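Local coordinates for IPT/TIG domain-containing protein BACOVA_02650 (Bacteroides ovatus, PDB 5E7H) that binds polysaccharide at the cell surface and probably captures xyloglucan before its transport into the periplasm for degradation, at residues A[146-151]-A[221-226]; A[212-217]-A[255-260]. All blocks are in the same frame, centred on the assembly; numbering follows the deposited sequence.

In the fold
From the N terminus the chain first forms the IPT/TIG domain; all four segments of the two contacts belong to the xyloglucan-binding domain of the surface glycan-binding protein. Residues 146-151, in the loop between strands 133-142 and 160-168, meet the start of helix 223-227 in interaction 1, which closes a long excursion of the chain. Residues 212-217, at the end of strand 207-213, come just before that helix and meet in interaction 2 the C-terminal end of strand 246-259. The two closures therefore cross. They also touch: Arg259 NH1 probably donates to Ile150 O, and Ile151 packs on Ile257, so the 146-151 loop rests on the end of the last strand and receives Tyr223 from the helix.

Interaction 1: A[146-151]-A[221-226]; sequences VNTSII and ATYQDF. With FMT (formic acid), chain E.
Tyr223 reaches from the first turn of helix 223-227 into the 146-151 loop and makes the one hydrogen bond between the two segments: its OH donates to Val146 O at 2.7 Å. The carbonyl accepts through a lone pair, in its own plane, with a C=O...donor angle of 116°, and the oxygen also lies at the edge of the phenol ring, near the ring plane. The bond thus gives the buried phenol hydroxyl an acceptor. Val146 CB lies 3.4 Å from Tyr223 OH.

Apolar contact comes from the side of Ile151. Its CG2 sits over one face of the Tyr223 ring in a CH-pi contact, 4.0 Å from the centroid, and comes closest to CD2 at 3.6 Å. With this methyl anti to the backbone N of Ile151, the CG1 branch lies beside strand 246-259, where the side chain touches Ile257 and Arg259. Thr148 CG2 approaches the ring obliquely and more loosely, 4.4 Å from Tyr223 CE2. CG of Tyr223 is also anti to its backbone N (chi1 -170°), which sends the ring across to the loop; the ring touches Trp145 and Leu160 as well.

Within the xyloglucan-binding domain this joins a loop between two strands to a very short helix, and each side is shaped by its own polar bonds. Asn147 forms an Asx turn, its OD1 accepting from Ser149 N at 2.9 Å, while its backbone O takes both Ile150 N and Ile151 N. On the helix side Thr222 is the N-cap and forms a capping box with Asp225: Asp225 N donates weakly to Thr222 OG1, and Thr222 N donates to Asp225 OD2 at 3.2 Å. A formic acid molecule, probably from the crystallisation liquor, accepts a weak hydrogen bond through O2 from Asn147 ND2 at 3.3 Å.

Interaction 2: A[212-217]-A[255-260]; sequences VSLSSV and FRIVRK
Leu214 meets Ile257 through one methyl on each side: Leu214 CD2 lies 4.0 Å from Ile257 CG2, and the two side chains cross at about a right angle. This is the apolar half of the contact, and both residues are buried. The leucine extends from the backbone with CG anti to N (chi1 -172°), which places CD2 against Ile257; it also packs on Leu160 and Met181.

Neither segment is the direct sheet neighbour of the other here. Strand 160-168 runs between them, antiparallel to both 207-213 and 246-259 in a sheet of the xyloglucan-binding domain, and backbone hydrogen bonds link Leu214 to Leu160 and Arg256 to Gln163. The side chains therefore bridge across an intervening strand. Where strand 207-213 ends, the chain bends into a short 3-10 turn, and Ser213 O takes two donors from Ser216: the backbone N at 2.9 Å and the hydroxyl OG at 2.7 Å. The hydroxyl comes in the carbonyl plane at a C=O...donor angle of 158°.

The polar half belongs to Lys260, the C-terminal residue, whose chain is fully extended beyond CG. The main acceptor of its ammonium group is Asp158 O, just before strand 160-168; with the reach of the extended chain, Lys260 NZ also donates to Ser213 OG at 3.1 Å. Two waters join the ammonium to the 3-10 turn. One accepts from Lys260 NZ at 3.0 Å and is hydrogen-bonded to Ser215 OG; the other accepts from Ser215 N at 3.0 Å and only weakly from the lysine.

Interaction 1: A[146-151]-A[221-226]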
loop_
_atom_site.group_PDB
_atom_site.type_symbol
_atom_site.label_atom_id
_atom_site.label_comp_id
_atom_site.label_asym_id
_atom_site.label_seq_id
_atom_site.Cartn_x
_atom_site.Cartn_y
_atom_site.Cartn_z
ATOM N N VAL A 146 -12.142 8.100 4.850
ATOM C CA VAL A 146 -12.831 6.933 5.400
ATOM C C VAL A 146 -14.013 7.406 6.242
ATOM O O VAL A 146 -13.907 8.350 7.026
ATOM C CB VAL A 146 -11.875 6.059 6.248
ATOM C CG1 VAL A 146 -12.596 4.819 6.756
ATOM C CG2 VAL A 146 -10.650 5.672 5.434
ATOM N N ASN A 147 -15.158 6.749 6.075
ATOM C CA ASN A 147 -16.350 7.069 6.818
ATOM C C ASN A 147 -16.165 6.841 8.313
ATOM O O ASN A 147 -15.465 5.906 8.698
ATOM C CB ASN A 147 -17.498 6.212 6.299
ATOM C CG ASN A 147 -18.859 6.757 6.674
ATOM O OD1 ASN A 147 -19.261 6.758 7.839
ATOM N ND2 ASN A 147 -19.590 7.221 5.668
ATOM N N THR A 148 -16.806 7.652 9.145
ATOM C CA THR A 148 -16.689 7.485 10.597
ATOM C C THR A 148 -17.424 6.227 11.082
ATOM O O THR A 148 -17.253 5.810 12.233
ATOM C CB THR A 148 -17.181 8.723 11.377
ATOM O OG1 THR A 148 -18.520 9.059 11.000
ATOM C CG2 THR A 148 -16.258 9.903 11.134
ATOM N N SER A 149 -18.218 5.593 10.222
ATOM C CA SER A 149 -18.784 4.282 10.579
ATOM C C SER A 149 -17.715 3.184 10.550
ATOM O O SER A 149 -17.952 2.072 11.057
ATOM C CB SER A 149 -19.936 3.908 9.642
ATOM O OG SER A 149 -19.448 3.710 8.331
ATOM N N ILE A 150 -16.565 3.486 9.966
ATOM C CA ILE A 150 -15.430 2.570 9.877
ATOM C C ILE A 150 -14.336 3.022 10.848
ATOM O O ILE A 150 -13.845 2.221 11.641
ATOM C CB ILE A 150 -14.857 2.504 8.459
ATOM C CG1 ILE A 150 -15.933 2.102 7.443
ATOM C CG2 ILE A 150 -13.645 1.562 8.415
ATOM C CD1 ILE A 150 -16.439 0.723 7.616
ATOM N N ILE A 151 -13.963 4.302 10.791
ATOM C CA ILE A 151 -13.028 4.885 11.751
ATOM C C ILE A 151 -13.751 5.971 12.553
ATOM O O ILE A 151 -13.974 7.075 12.059
ATOM C CB ILE A 151 -11.778 5.488 11.073
ATOM C CG1 ILE A 151 -11.051 4.415 10.259
ATOM C CG2 ILE A 151 -10.875 6.110 12.139
ATOM C CD1 ILE A 151 -9.871 4.962 9.466
ATOM N N ALA A 221 -5.220 15.968 16.507
ATOM C CA ALA A 221 -5.249 15.019 17.610
ATOM C C ALA A 221 -6.049 13.762 17.279
ATOM O O ALA A 221 -5.577 12.635 17.491
ATOM C CB ALA A 221 -5.806 15.683 18.833
ATOM N N THR A 222 -7.270 13.948 16.781
ATOM C CA THR A 222 -8.154 12.825 16.469
ATOM C C THR A 222 -8.620 12.857 15.021
ATOM O O THR A 222 -8.455 13.868 14.324
ATOM C CB THR A 222 -9.418 12.817 17.328
ATOM O OG1 THR A 222 -10.221 13.951 16.971
ATOM C CG2 THR A 222 -9.116 12.877 18.832
ATOM N N TYR A 223 -9.204 11.748 14.582
ATOM C CA TYR A 223 -9.679 11.630 13.224
ATOM C C TYR A 223 -10.751 12.700 12.953
ATOM O O TYR A 223 -10.737 13.312 11.880
ATOM C CB TYR A 223 -10.181 10.191 12.971
ATOM C CG TYR A 223 -10.477 9.905 11.546
ATOM C CD1 TYR A 223 -9.506 10.047 10.558
ATOM C CD2 TYR A 223 -11.739 9.516 11.170
ATOM C CE1 TYR A 223 -9.808 9.807 9.217
ATOM C CE2 TYR A 223 -12.051 9.265 9.843
ATOM C CZ TYR A 223 -11.099 9.419 8.873
ATOM O OH TYR A 223 -11.377 9.188 7.533
ATOM N N GLN A 224 -11.640 12.960 13.905
ATOM C CA GLN A 224 -12.660 14.000 13.704
ATOM C C GLN A 224 -12.029 15.375 13.511
ATOM O O GLN A 224 -12.512 16.195 12.718
ATOM C CB GLN A 224 -13.638 14.050 14.872
ATOM C CG GLN A 224 -14.823 15.016 14.634
ATOM C CD GLN A 224 -15.647 14.595 13.435
ATOM O OE1 GLN A 224 -16.591 13.820 13.557
ATOM N NE2 GLN A 224 -15.304 15.125 12.265
ATOM N N ASP A 225 -10.966 15.667 14.250
ATOM C CA ASP A 225 -10.302 16.964 14.090
ATOM C C ASP A 225 -9.725 17.120 12.674
ATOM O O ASP A 225 -9.793 18.195 12.049
ATOM C CB ASP A 225 -9.186 17.120 15.122
ATOM C CG ASP A 225 -9.701 17.153 16.544
ATOM O OD1 ASP A 225 -10.768 17.752 16.812
ATOM O OD2 ASP A 225 -9.021 16.558 17.403
ATOM N N PHE A 226 -9.134 16.044 12.161
ATOM C CA PHE A 226 -8.612 15.981 10.811
ATOM C C PHE A 226 -9.733 16.213 9.800
ATOM O O PHE A 226 -9.599 17.038 8.881
ATOM C CB PHE A 226 -7.919 14.619 10.626
ATOM C CG PHE A 226 -7.680 14.204 9.192
ATOM C CD1 PHE A 226 -6.678 14.787 8.438
ATOM C CD2 PHE A 226 -8.444 13.192 8.625
ATOM C CE1 PHE A 226 -6.451 14.362 7.107
ATOM C CE2 PHE A 226 -8.217 12.770 7.328
ATOM C CZ PHE A 226 -7.225 13.359 6.574
HETATM C C FMT E . -19.357 7.039 2.132
HETATM O O1 FMT E . -19.212 5.794 2.261
HETATM O O2 FMT E . -18.510 7.820 2.646
#

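Interaction 2: A[212-217]-A[255-260]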
loop_
_atom_site.group_PDB
_atom_site.type_symbol
_atom_site.label_atom_id
_atom_site.label_comp_id
_atom_site.label_asym_id
_atom_site.label_seq_id
_atom_site.Cartn_x
_atom_site.Cartn_y
_atom_site.Cartn_z
ATOM N N VAL A 212 3.127 4.446 6.549
ATOM C CA VAL A 212 3.672 5.455 7.469
ATOM C C VAL A 212 2.648 5.801 8.552
ATOM O O VAL A 212 1.444 5.703 8.321
ATOM C CB VAL A 212 4.095 6.751 6.734
ATOM C CG1 VAL A 212 5.205 6.453 5.729
ATOM C CG2 VAL A 212 2.918 7.416 6.041
ATOM N N SER A 213 3.111 6.198 9.738
ATOM C CA SER A 213 2.175 6.704 10.736
ATOM C C SER A 213 1.394 7.875 10.141
ATOM O O SER A 213 1.955 8.750 9.475
ATOM C CB SER A 213 2.899 7.161 12.000
ATOM O OG SER A 213 3.444 6.055 12.689
ATOM N N LEU A 214 0.087 7.910 10.381
ATOM C CA LEU A 214 -0.693 9.020 9.853
ATOM C C LEU A 214 -0.245 10.331 10.493
ATOM O O LEU A 214 -0.365 11.383 9.868
ATOM C CB LEU A 214 -2.198 8.785 10.073
ATOM C CG LEU A 214 -3.140 9.789 9.383
ATOM C CD1 LEU A 214 -2.950 9.789 7.862
ATOM C CD2 LEU A 214 -4.611 9.471 9.717
ATOM N N SER A 215 0.304 10.285 11.707
ATOM C CA SER A 215 0.828 11.488 12.349
ATOM C C SER A 215 2.005 12.112 11.585
ATOM O O SER A 215 2.362 13.269 11.852
ATOM C CB SER A 215 1.257 11.175 13.787
ATOM O OG SER A 215 2.319 10.231 13.822
ATOM N N SER A 216 2.619 11.359 10.671
ATOM C CA SER A 216 3.722 11.916 9.881
ATOM C C SER A 216 3.216 12.794 8.739
ATOM O O SER A 216 4.028 13.478 8.105
ATOM C CB SER A 216 4.623 10.811 9.335
ATOM O OG SER A 216 3.998 10.095 8.304
ATOM N N VAL A 217 1.903 12.820 8.492
ATOM C CA VAL A 217 1.363 13.731 7.476
ATOM C C VAL A 217 0.160 14.527 8.024
ATOM O O VAL A 217 -0.243 15.504 7.399
ATOM C CB VAL A 217 1.058 12.993 6.092
ATOM C CG1 VAL A 217 1.456 11.562 6.066
ATOM C CG2 VAL A 217 -0.288 13.298 5.473
ATOM N N PHE A 255 -4.295 4.104 -1.922
ATOM C CA PHE A 255 -4.063 4.795 -0.671
ATOM C C PHE A 255 -5.225 4.497 0.264
ATOM O O PHE A 255 -6.389 4.535 -0.154
ATOM C CB PHE A 255 -3.936 6.316 -0.878
ATOM C CG PHE A 255 -2.723 6.726 -1.677
ATOM C CD1 PHE A 255 -1.531 7.039 -1.037
ATOM C CD2 PHE A 255 -2.781 6.802 -3.071
ATOM C CE1 PHE A 255 -0.406 7.409 -1.775
ATOM C CE2 PHE A 255 -1.654 7.162 -3.811
ATOM C CZ PHE A 255 -0.474 7.461 -3.155
ATOM N N ARG A 256 -4.907 4.225 1.533
ATOM C CA ARG A 256 -5.895 3.779 2.504
ATOM C C ARG A 256 -5.432 4.158 3.898
ATOM O O ARG A 256 -4.232 4.192 4.186
ATOM C CB ARG A 256 -6.121 2.258 2.368
ATOM C CG ARG A 256 -4.855 1.411 2.476
ATOM C CD ARG A 256 -5.066 0.036 1.823
ATOM N NE ARG A 256 -3.890 -0.837 1.900
ATOM C CZ ARG A 256 -3.009 -1.048 0.932
ATOM N NH1 ARG A 256 -3.067 -0.415 -0.225
ATOM N NH2 ARG A 256 -2.032 -1.927 1.147
ATOM N N ILE A 257 -6.393 4.459 4.759
ATOM C CA ILE A 257 -6.126 4.781 6.153
ATOM C C ILE A 257 -6.693 3.663 6.987
ATOM O O ILE A 257 -7.886 3.371 6.902
ATOM C CB ILE A 257 -6.744 6.137 6.582
ATOM C CG1 ILE A 257 -6.102 7.273 5.788
ATOM C CG2 ILE A 257 -6.571 6.345 8.077
ATOM C CD1 ILE A 257 -6.751 8.629 5.996
ATOM N N VAL A 258 -5.832 3.015 7.775
ATOM C CA VAL A 258 -6.230 1.863 8.582
ATOM C C VAL A 258 -5.738 1.998 10.010
ATOM O O VAL A 258 -4.877 2.827 10.298
ATOM C CB VAL A 258 -5.690 0.540 7.981
ATOM C CG1 VAL A 258 -6.226 0.315 6.583
ATOM C CG2 VAL A 258 -4.179 0.538 7.939
ATOM N N ARG A 259 -6.278 1.177 10.908
ATOM C CA ARG A 259 -5.802 1.169 12.286
ATOM C C ARG A 259 -4.424 0.525 12.368
ATOM O O ARG A 259 -4.128 -0.437 11.657
ATOM C CB ARG A 259 -6.772 0.415 13.184
ATOM C CG ARG A 259 -8.083 1.116 13.360
ATOM C CD ARG A 259 -9.072 0.226 14.079
ATOM N NE ARG A 259 -10.231 0.978 14.544
ATOM C CZ ARG A 259 -11.238 1.378 13.770
ATOM N NH1 ARG A 259 -11.270 1.104 12.464
ATOM N NH2 ARG A 259 -12.238 2.046 14.314
ATOM N N LYS A 260 -3.581 1.054 13.243
ATOM C CA LYS A 260 -2.323 0.399 13.571
ATOM C C LYS A 260 -2.598 -0.919 14.277
ATOM O O LYS A 260 -3.621 -1.064 14.952
ATOM C CB LYS A 260 -1.473 1.296 14.455
ATOM C CG LYS A 260 -0.869 2.489 13.736
ATOM C CD LYS A 260 0.073 3.239 14.673
ATOM C CE LYS A 260 0.632 4.479 14.007
ATOM N NZ LYS A 260 1.524 5.234 14.938
ATOM O OXT LYS A 260 -1.796 -1.847 14.190
HETATM O O HOH W 1 -0.003 7.973 13.550
HETATM O O HOH W 2 2.007 8.119 15.570
#